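Local coordinates for glucokinase (Leishmania braziliensis MHOM/BR/75/M2904, PDB 6EDI), which probably phosphorylates D-glucose with ATP, as a glucokinase of the actin-like ATPase clan, and forms a dimer, at residues A153-L158 with L402-F407; G161-L166 with Y228-L233. One frame throughout, in Å; residues are numbered along the deposited sequence.

Contact 1 of 2, residues A153-L158 with L402-F407; sequences ALLNDL and LGCLGF
Phe407 reaches from helix 402-407 to the strand 153-156 and meets two side chains on it, Ala153 and Leu155. The far end of the ring lies against Ala153, with Phe407 CZ 3.5 Å from Ala153 CB. Nearer the root of the ring, Phe407 CD1 is 4.0 Å from Leu155 CD2. Both methyls approach the ring obliquely. Phe407 CG is anti to the backbone N (chi1 169°), which carries the ring out from the helix toward the strand.

Leu155 divides its two branches between different partners. While CD2 goes to the ring, CD1 turns to the preceding part of the helix. There Leu155 CD1 lies 4.2 Å from Gly403 O. The same methyl, Leu155 CD1, comes within 4.5 Å of Cys404 SG, a loose touch. No hydrogen bond crosses the contact, and all five touching residues are buried.

Leu155 and Cys404 both also rest on Ala114 of strand 110-117, and Leu155 touches Ala160 of the following helix. Backbone bonds to Val115 and Val117 hold the strand in its sheet. Val224 of the second subunit packs on both Ala153 and Phe407.

Within this chain the strand is an outermost one of the mixed sheet that includes strands 41-48 and 110-117. Helix 399-409 packs on this sheet in the alpha/beta manner of the actin-like ATPase fold.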
ATOM      1  N   ALA A 153     -14.190   8.042 -11.108  1.00 28.50           N
ATOM      2  CA  ALA A 153     -12.758   7.768 -11.165  1.00 27.01           C
ATOM      3  C   ALA A 153     -12.446   6.850 -12.312  1.00 27.85           C
ATOM      4  O   ALA A 153     -13.280   6.022 -12.701  1.00 25.89           O
ATOM      5  CB  ALA A 153     -12.285   7.126  -9.866  1.00 28.54           C
ATOM      6  N   LEU A 154     -11.239   6.993 -12.847  1.00 30.01           N
ATOM      7  CA  LEU A 154     -10.660   5.959 -13.676  1.00 30.18           C
ATOM      8  C   LEU A 154     -10.014   4.956 -12.736  1.00 27.48           C
ATOM      9  O   LEU A 154      -9.392   5.331 -11.748  1.00 27.83           O
ATOM     10  CB  LEU A 154      -9.607   6.534 -14.626  1.00 29.61           C
ATOM     11  CG  LEU A 154     -10.112   7.621 -15.562  1.00 35.36           C
ATOM     12  CD1 LEU A 154      -8.974   8.202 -16.391  1.00 32.73           C
ATOM     13  CD2 LEU A 154     -11.197   7.063 -16.444  1.00 34.48           C
ATOM     14  N   LEU A 155     -10.184   3.679 -13.034  1.00 26.75           N
ATOM     15  CA  LEU A 155      -9.597   2.631 -12.225  1.00 28.64           C
ATOM     16  C   LEU A 155      -8.641   1.783 -13.056  1.00 27.96           C
ATOM     17  O   LEU A 155      -8.916   1.456 -14.228  1.00 30.12           O
ATOM     18  CB  LEU A 155     -10.693   1.739 -11.645  1.00 28.28           C
ATOM     19  CG  LEU A 155     -11.859   2.409 -10.909  1.00 27.20           C
ATOM     20  CD1 LEU A 155     -12.940   1.378 -10.604  1.00 28.87           C
ATOM     21  CD2 LEU A 155     -11.409   3.113  -9.626  1.00 25.48           C
ATOM     22  N   ASN A 156      -7.518   1.425 -12.445  1.00 29.55           N
ATOM     23  CA  ASN A 156      -6.673   0.361 -12.977  1.00 30.52           C
ATOM     24  C   ASN A 156      -7.469  -0.923 -13.005  1.00 30.45           C
ATOM     25  O   ASN A 156      -8.380  -1.109 -12.199  1.00 28.50           O
ATOM     26  CB  ASN A 156      -5.433   0.158 -12.092  1.00 32.39           C
ATOM     27  CG  ASN A 156      -4.278   1.055 -12.492  1.00 39.38           C
ATOM     28  OD1 ASN A 156      -3.632   0.831 -13.526  1.00 43.00           O
ATOM     29  ND2 ASN A 156      -4.002   2.074 -11.674  1.00 34.44           N
ATOM     30  N   ASP A 157      -7.135  -1.803 -13.940  1.00 30.00           N
ATOM     31  CA  ASP A 157      -7.783  -3.105 -14.068  1.00 33.22           C
ATOM     32  C   ASP A 157      -7.846  -3.854 -12.716  1.00 27.51           C
ATOM     33  O   ASP A 157      -8.918  -4.309 -12.286  1.00 23.65           O
ATOM     34  CB  ASP A 157      -7.082  -3.906 -15.198  1.00 34.45           C
ATOM     35  CG  ASP A 157      -7.138  -5.421 -15.001  1.00 38.98           C
ATOM     36  OD1 ASP A 157      -8.211  -5.971 -14.671  1.00 43.20           O
ATOM     37  OD2 ASP A 157      -6.095  -6.075 -15.216  1.00 43.71           O
ATOM     38  N   LEU A 158      -6.721  -3.946 -12.022  1.00 25.66           N
ATOM     39  CA  LEU A 158      -6.689  -4.681 -10.753  1.00 25.88           C
ATOM     40  C   LEU A 158      -7.337  -3.914  -9.593  1.00 25.79           C
ATOM     41  O   LEU A 158      -7.774  -4.511  -8.606  1.00 23.25           O
ATOM     42  CB  LEU A 158      -5.257  -5.098 -10.398  1.00 26.96           C
ATOM     43  CG  LEU A 158      -5.061  -6.593 -10.518  1.00 28.82           C
ATOM     44  CD1 LEU A 158      -6.048  -7.263  -9.604  1.00 28.14           C
ATOM     45  CD2 LEU A 158      -5.321  -7.004 -11.960  1.00 31.09           C
ATOM     46  N   LEU A 402     -18.247  -5.199 -11.930  1.00 25.42           N
ATOM     47  CA  LEU A 402     -18.704  -5.172 -10.542  1.00 24.97           C
ATOM     48  C   LEU A 402     -17.914  -4.173  -9.698  1.00 27.07           C
ATOM     49  O   LEU A 402     -18.472  -3.503  -8.819  1.00 24.27           O
ATOM     50  CB  LEU A 402     -18.606  -6.563  -9.922  1.00 26.36           C
ATOM     51  CG  LEU A 402     -19.647  -7.578 -10.353  1.00 32.20           C
ATOM     52  CD1 LEU A 402     -19.281  -8.959  -9.837  1.00 35.44           C
ATOM     53  CD2 LEU A 402     -20.999  -7.148  -9.820  1.00 29.41           C
ATOM     54  N   GLY A 403     -16.617  -4.080  -9.969  1.00 24.44           N
ATOM     55  CA  GLY A 403     -15.750  -3.187  -9.220  1.00 26.77           C
ATOM     56  C   GLY A 403     -16.094  -1.732  -9.409  1.00 30.68           C
ATOM     57  O   GLY A 403     -15.825  -0.894  -8.534  1.00 23.90           O
ATOM     58  N   CYS A 404     -16.690  -1.422 -10.560  1.00 24.52           N
ATOM     59  CA  CYS A 404     -17.165  -0.073 -10.777  1.00 23.59           C
ATOM     60  C   CYS A 404     -18.289   0.214  -9.778  1.00 27.99           C
ATOM     61  O   CYS A 404     -18.399   1.329  -9.271  1.00 26.86           O
ATOM     62  CB  CYS A 404     -17.612   0.131 -12.229  1.00 26.84           C
ATOM     63  SG  CYS A 404     -16.238   0.202 -13.427  1.00 26.88           S
ATOM     64  N   LEU A 405     -19.096  -0.804  -9.465  1.00 26.59           N
ATOM     65  CA  LEU A 405     -20.092  -0.667  -8.402  1.00 27.03           C
ATOM     66  C   LEU A 405     -19.414  -0.577  -7.032  1.00 30.22           C
ATOM     67  O   LEU A 405     -19.791   0.248  -6.178  1.00 26.50           O
ATOM     68  CB  LEU A 405     -21.092  -1.835  -8.427  1.00 26.96           C
ATOM     69  CG  LEU A 405     -22.209  -1.861  -7.366  1.00 31.81           C
ATOM     70  CD1 LEU A 405     -23.517  -2.405  -7.928  1.00 30.15           C
ATOM     71  CD2 LEU A 405     -21.803  -2.679  -6.148  1.00 30.22           C
ATOM     72  N   GLY A 406     -18.421  -1.442  -6.822  1.00 27.90           N
ATOM     73  CA  GLY A 406     -17.726  -1.502  -5.552  1.00 26.64           C
ATOM     74  C   GLY A 406     -17.149  -0.143  -5.211  1.00 25.65           C
ATOM     75  O   GLY A 406     -17.271   0.320  -4.082  1.00 27.72           O
ATOM     76  N   PHE A 407     -16.547   0.498  -6.206  1.00 26.25           N
ATOM     77  CA  PHE A 407     -16.038   1.844  -6.069  1.00 27.72           C
ATOM     78  C   PHE A 407     -17.124   2.790  -5.569  1.00 28.79           C
ATOM     79  O   PHE A 407     -16.958   3.448  -4.541  1.00 24.54           O
ATOM     80  CB  PHE A 407     -15.505   2.347  -7.401  1.00 28.87           C
ATOM     81  CG  PHE A 407     -15.203   3.817  -7.403  1.00 27.33           C
ATOM     82  CD1 PHE A 407     -14.012   4.291  -6.854  1.00 28.93           C
ATOM     83  CD2 PHE A 407     -16.115   4.728  -7.922  1.00 26.29           C
ATOM     84  CE1 PHE A 407     -13.723   5.649  -6.848  1.00 27.95           C
ATOM     85  CE2 PHE A 407     -15.838   6.090  -7.918  1.00 27.40           C
ATOM     86  CZ  PHE A 407     -14.641   6.550  -7.387  1.00 28.42           C
TER

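Contact 2 of 2, residues G161-L166 with Y228-L233; sequences GAYGVL and YIVLAL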
ATOM      1  N   GLY A 161     -10.855  -4.716 -10.116  1.00 25.74           N
ATOM      2  CA  GLY A 161     -11.081  -6.113  -9.741  1.00 26.40           C
ATOM      3  C   GLY A 161     -11.245  -6.297  -8.243  1.00 26.10           C
ATOM      4  O   GLY A 161     -12.121  -7.041  -7.760  1.00 23.14           O
ATOM      5  N   ALA A 162     -10.393  -5.605  -7.502  1.00 25.35           N
ATOM      6  CA  ALA A 162     -10.468  -5.593  -6.047  1.00 23.71           C
ATOM      7  C   ALA A 162     -11.799  -5.018  -5.562  1.00 22.26           C
ATOM      8  O   ALA A 162     -12.419  -5.566  -4.639  1.00 22.20           O
ATOM      9  CB  ALA A 162      -9.301  -4.825  -5.470  1.00 22.77           C
ATOM     10  N   TYR A 163     -12.246  -3.924  -6.170  1.00 22.25           N
ATOM     11  CA  TYR A 163     -13.575  -3.405  -5.823  1.00 25.35           C
ATOM     12  C   TYR A 163     -14.669  -4.449  -6.114  1.00 25.03           C
ATOM     13  O   TYR A 163     -15.704  -4.499  -5.437  1.00 24.26           O
ATOM     14  CB  TYR A 163     -13.867  -2.077  -6.532  1.00 23.39           C
ATOM     15  CG  TYR A 163     -13.291  -0.861  -5.847  1.00 24.05           C
ATOM     16  CD1 TYR A 163     -13.746  -0.471  -4.592  1.00 27.15           C
ATOM     17  CD2 TYR A 163     -12.312  -0.085  -6.462  1.00 23.35           C
ATOM     18  CE1 TYR A 163     -13.213   0.642  -3.948  1.00 28.02           C
ATOM     19  CE2 TYR A 163     -11.779   1.040  -5.832  1.00 25.24           C
ATOM     20  CZ  TYR A 163     -12.239   1.392  -4.569  1.00 27.55           C
ATOM     21  OH  TYR A 163     -11.721   2.495  -3.919  1.00 25.88           O
ATOM     22  N   GLY A 164     -14.446  -5.284  -7.127  1.00 23.89           N
ATOM     23  CA  GLY A 164     -15.392  -6.334  -7.444  1.00 21.96           C
ATOM     24  C   GLY A 164     -15.459  -7.370  -6.337  1.00 23.07           C
ATOM     25  O   GLY A 164     -16.535  -7.860  -5.984  1.00 23.94           O
ATOM     26  N   VAL A 165     -14.298  -7.702  -5.786  1.00 21.37           N
ATOM     27  CA  VAL A 165     -14.225  -8.650  -4.680  1.00 19.64           C
ATOM     28  C   VAL A 165     -14.996  -8.095  -3.504  1.00 24.21           C
ATOM     29  O   VAL A 165     -15.772  -8.812  -2.863  1.00 23.26           O
ATOM     30  CB  VAL A 165     -12.781  -8.875  -4.239  1.00 23.30           C
ATOM     31  CG1 VAL A 165     -12.729  -9.824  -3.053  1.00 22.85           C
ATOM     32  CG2 VAL A 165     -11.963  -9.416  -5.411  1.00 24.57           C
ATOM     33  N   LEU A 166     -14.779  -6.811  -3.225  1.00 23.16           N
ATOM     34  CA  LEU A 166     -15.477  -6.152  -2.125  1.00 21.92           C
ATOM     35  C   LEU A 166     -16.978  -6.167  -2.390  1.00 27.67           C
ATOM     36  O   LEU A 166     -17.773  -6.433  -1.491  1.00 26.72           O
ATOM     37  CB  LEU A 166     -15.003  -4.710  -1.989  1.00 28.31           C
ATOM     38  CG  LEU A 166     -15.808  -3.895  -0.979  1.00 26.88           C
ATOM     39  CD1 LEU A 166     -15.630  -4.480   0.412  1.00 24.61           C
ATOM     40  CD2 LEU A 166     -15.370  -2.450  -1.014  1.00 30.61           C
ATOM     41  N   TYR A 228     -13.920   1.062   2.921  1.00 26.20           N
ATOM     42  CA  TYR A 228     -12.715   0.529   2.300  1.00 23.59           C
ATOM     43  C   TYR A 228     -12.246   1.436   1.165  1.00 27.50           C
ATOM     44  O   TYR A 228     -13.053   2.121   0.529  1.00 27.19           O
ATOM     45  CB  TYR A 228     -13.010  -0.845   1.688  1.00 25.56           C
ATOM     46  CG  TYR A 228     -13.504  -1.926   2.629  1.00 24.20           C
ATOM     47  CD1 TYR A 228     -14.834  -1.968   3.057  1.00 26.60           C
ATOM     48  CD2 TYR A 228     -12.663  -2.945   3.023  1.00 21.51           C
ATOM     49  CE1 TYR A 228     -15.285  -2.990   3.902  1.00 27.63           C
ATOM     50  CE2 TYR A 228     -13.103  -3.973   3.852  1.00 23.12           C
ATOM     51  CZ  TYR A 228     -14.404  -3.992   4.280  1.00 28.52           C
ATOM     52  OH  TYR A 228     -14.804  -5.020   5.110  1.00 30.74           O
ATOM     53  N   ILE A 229     -10.947   1.414   0.875  1.00 24.02           N
ATOM     54  CA  ILE A 229     -10.451   2.096  -0.307  1.00 23.08           C
ATOM     55  C   ILE A 229      -9.460   1.158  -0.965  1.00 24.73           C
ATOM     56  O   ILE A 229      -8.712   0.465  -0.285  1.00 23.85           O
ATOM     57  CB  ILE A 229      -9.803   3.474   0.021  1.00 25.96           C
ATOM     58  CG1 ILE A 229      -9.320   4.171  -1.255  1.00 26.05           C
ATOM     59  CG2 ILE A 229      -8.675   3.339   1.071  1.00 27.82           C
ATOM     60  CD1 ILE A 229      -9.057   5.666  -1.074  1.00 23.10           C
ATOM     61  N   VAL A 230      -9.485   1.097  -2.286  1.00 24.86           N
ATOM     62  CA  VAL A 230      -8.546   0.236  -2.989  1.00 21.89           C
ATOM     63  C   VAL A 230      -7.366   1.048  -3.504  1.00 24.78           C
ATOM     64  O   VAL A 230      -7.530   2.162  -4.009  1.00 23.39           O
ATOM     65  CB  VAL A 230      -9.204  -0.518  -4.157  1.00 23.30           C
ATOM     66  CG1 VAL A 230      -8.136  -1.278  -4.960  1.00 21.30           C
ATOM     67  CG2 VAL A 230     -10.280  -1.477  -3.636  1.00 23.30           C
ATOM     68  N   LEU A 231      -6.169   0.491  -3.354  1.00 21.41           N
ATOM     69  CA  LEU A 231      -4.983   1.096  -3.918  1.00 22.00           C
ATOM     70  C   LEU A 231      -4.499   0.164  -5.004  1.00 23.72           C
ATOM     71  O   LEU A 231      -4.295  -1.028  -4.746  1.00 22.92           O
ATOM     72  CB  LEU A 231      -3.887   1.261  -2.863  1.00 25.67           C
ATOM     73  CG  LEU A 231      -3.988   2.468  -1.927  1.00 26.57           C
ATOM     74  CD1 LEU A 231      -5.150   2.296  -0.960  1.00 25.86           C
ATOM     75  CD2 LEU A 231      -2.692   2.712  -1.149  1.00 26.02           C
ATOM     76  N   ALA A 232      -4.347   0.717  -6.205  1.00 25.40           N
ATOM     77  CA  ALA A 232      -3.678   0.069  -7.338  1.00 27.89           C
ATOM     78  C   ALA A 232      -2.206  -0.147  -6.967  1.00 25.77           C
ATOM     79  O   ALA A 232      -1.599   0.727  -6.345  1.00 22.25           O
ATOM     80  CB  ALA A 232      -3.773   0.971  -8.568  1.00 25.98           C
ATOM     81  N   LEU A 233      -1.628  -1.283  -7.361  1.00 24.09           N
ATOM     82  CA  LEU A 233      -0.243  -1.614  -6.995  1.00 25.59           C
ATOM     83  C   LEU A 233       0.564  -2.204  -8.157  1.00 25.27           C
ATOM     84  O   LEU A 233       0.001  -2.612  -9.172  1.00 23.68           O
ATOM     85  CB  LEU A 233      -0.236  -2.606  -5.834  1.00 24.01           C
ATOM     86  CG  LEU A 233      -0.827  -2.175  -4.494  1.00 26.14           C
ATOM     87  CD1 LEU A 233      -0.858  -3.346  -3.538  1.00 24.82           C
ATOM     88  CD2 LEU A 233      -0.011  -1.035  -3.901  1.00 22.23           C
TER
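Helix 161-166 runs close to antiparallel to strand 228-233, at 153°, with the segment axes 8.8 Å apart at their closest. Tyr163 and Val230 meet at the centre. Val230 CG2 sits over one face of the Tyr163 ring, 3.4 Å from the ring centroid and 4° off the normal, a CH-pi contact. Val230 CB also packs tightly on that ring, 3.4 Å from Tyr163 CE2. The phenol accepts a hydrogen bond from the backbone: Val230 N to Tyr163 OH is 3.1 Å, nearly straight at 171°. Bond and methyl together fix how the ring is turned.

Ala162, on the same helix, takes the rest of Val230: Ala162 CB is 3.8 Å from Val230 CG1 and about as near to CG2. Within this chain, strand 227-233 is an outermost strand of the mixed sheet that includes strands 205-210 and 214-222. Helix 157-170 covers that sheet here, as in the layered alpha/beta domains of the actin-like ATPase fold. Ala162 therefore also touches Ser217 and Ile219 on the adjoining strand, and Val207 on the next.

A second CH-pi contact lies further along the helix. Leu166 extends away from its own backbone N, which brings Leu166 CD1 over one face of the Tyr228 ring, 3.8 Å from its centroid. The hydroxyl of Tyr228 hydrogen-bonds to Gly201 O, and its ring meets Tyr221 edge-to-face. Beside it, Ile229 packs on Val222 of the second subunit.

How the contacts relate
From the N terminus the chain first lays down the other strands of the first mixed sheet, then adds strand 152-156 at its edge and passes directly into helix 157-170. Contact 1 begins on that strand and contact 2 on that helix. The chain next builds strands 205-210, 214-222 and 227-233, the last of which closes contact 2 over 61 intervening residues. Contact 1 closes much later, at helix 399-409 near the C terminus, so contact 2 is nested inside its loop. The centres of the two contacts are about 7 Å apart. Tyr163 joins them, packing against Gly403, Gly406 and Phe407. Helix 157-170 packs on the second mixed sheet, so the contacts tie both sheets and the C-terminal helix together.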